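PDB 2WAA: acetylxylan esterase / glucomannan deacetylase from Cellvibrio japonicus, which removes acetyl groups from acetylated xylan and glucomannan, helping to degrade the polysaccharides of the plant cell wall. Local coordinates for residues R245-Y248 / I249-T253. Numbering follows the deposited sequence.
Sequences RATY and INTYT
Tyr248 and Tyr252, one turn apart at the start of helix 245-262, project the same way and lie side by side. CE2 of Tyr248 comes within 3.9 Å of CD2 of Tyr252, an apolar contact in which the rings meet obliquely. Round the helix, Arg245 and Ile249 form a second side-by-side pair. With CG of Arg245 anti to the backbone N (chi1 169°) and the chain extended as far as NE, the arginine runs alongside the isoleucine, whose CD1 touches it. Ile249 CD1 lies 3.6 Å from CG and 3.7 Å from NE of Arg245, so one methyl meets both the aliphatic stem and the start of the guanidinium, again obliquely. Both side chains of this pair touch helix 278-295, where NH2 of Arg245 makes a salt bridge to Glu290 and a hydrogen bond to Ser286. Beneath these pairs runs regular alpha-helical bonding, from Ile249 N to Arg245 O at 2.9 Å through to Tyr252 N and Tyr248 O at 2.8 Å. Ile249 O is gripped twice, by the backbone N of Thr253 and by its OG1 at 2.8 Å, the two donors arriving from opposite faces of the carbonyl plane. This turn therefore divides its chemistry between two pairs: an arginine stem packed on an isoleucine methyl, and two neighbouring tyrosines that carry their hydroxyls to hydrogen bonds with Asp237 on helix 235-238 and Ser231 on strand 228-231. The side chain of Tyr248 lies about 8 Å from that of Asn236, a probable transition-state stabiliser, and its bond may thus help to position the short helix 235-238, which carries Asn236.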
# COMPACT_ATOMS: atom_id res chain seq x y z
N ARG A 245 12.18 24.79 9.32
CA ARG A 245 10.88 25.16 8.75
C ARG A 245 10.94 25.53 7.28
O ARG A 245 10.20 24.94 6.45
CB ARG A 245 10.23 26.26 9.59
CG ARG A 245 9.04 26.90 8.97
CD ARG A 245 8.31 27.87 9.97
NE ARG A 245 6.92 27.97 9.57
CZ ARG A 245 5.87 27.48 10.24
NH1 ARG A 245 5.98 26.91 11.43
NH2 ARG A 245 4.67 27.61 9.70
N ALA A 246 11.79 26.49 6.90
CA ALA A 246 11.84 26.86 5.48
C ALA A 246 12.21 25.69 4.58
O ALA A 246 11.65 25.53 3.52
CB ALA A 246 12.80 28.08 5.23
N THR A 247 13.16 24.86 5.01
CA THR A 247 13.62 23.76 4.20
C THR A 247 12.48 22.74 3.99
O THR A 247 12.19 22.27 2.87
CB THR A 247 14.76 23.01 4.90
OG1 THR A 247 15.89 23.88 5.09
CG2 THR A 247 15.20 21.80 4.07
N TYR A 248 11.82 22.40 5.07
CA TYR A 248 10.75 21.42 4.98
C TYR A 248 9.59 21.93 4.12
O TYR A 248 9.07 21.22 3.25
CB TYR A 248 10.28 21.07 6.37
CG TYR A 248 9.57 19.74 6.37
CD1 TYR A 248 10.30 18.57 6.51
CD2 TYR A 248 8.18 19.67 6.25
CE1 TYR A 248 9.67 17.32 6.53
CE2 TYR A 248 7.52 18.43 6.30
CZ TYR A 248 8.29 17.27 6.43
OH TYR A 248 7.70 16.04 6.45
N ILE A 249 9.16 23.16 4.38
CA ILE A 249 8.01 23.69 3.65
C ILE A 249 8.35 23.83 2.18
O ILE A 249 7.53 23.52 1.29
CB ILE A 249 7.53 25.03 4.24
CG1 ILE A 249 6.90 24.80 5.65
CG2 ILE A 249 6.54 25.77 3.26
CD1 ILE A 249 6.61 26.12 6.37
N ASN A 250 9.57 24.28 1.88
CA ASN A 250 9.91 24.40 0.47
C ASN A 250 9.96 23.04 -0.22
O ASN A 250 9.55 22.92 -1.38
CB ASN A 250 11.22 25.17 0.29
CG ASN A 250 11.06 26.64 0.59
OD1 ASN A 250 9.94 27.21 0.51
ND2 ASN A 250 12.16 27.28 0.91
N THR A 251 10.45 22.01 0.46
CA THR A 251 10.43 20.73 -0.22
C THR A 251 9.05 20.09 -0.27
O THR A 251 8.73 19.47 -1.28
CB THR A 251 11.67 19.80 0.02
OG1 THR A 251 11.31 18.42 0.22
CG2 THR A 251 12.55 20.32 1.11
N TYR A 252 8.21 20.33 0.74
CA TYR A 252 6.87 19.78 0.68
C TYR A 252 6.12 20.47 -0.47
O TYR A 252 5.41 19.83 -1.25
CB TYR A 252 6.12 19.97 1.99
CG TYR A 252 5.15 18.85 2.32
CD1 TYR A 252 4.69 17.97 1.33
CD2 TYR A 252 4.74 18.64 3.62
CE1 TYR A 252 3.77 16.92 1.64
CE2 TYR A 252 3.80 17.61 3.95
CZ TYR A 252 3.34 16.76 2.95
OH TYR A 252 2.50 15.75 3.32
N THR A 253 6.29 21.80 -0.57
CA THR A 253 5.63 22.55 -1.63
C THR A 253 6.09 22.01 -2.99
O THR A 253 5.26 21.76 -3.88
CB THR A 253 5.98 24.04 -1.52
OG1 THR A 253 5.39 24.52 -0.30
CG2 THR A 253 5.44 24.85 -2.70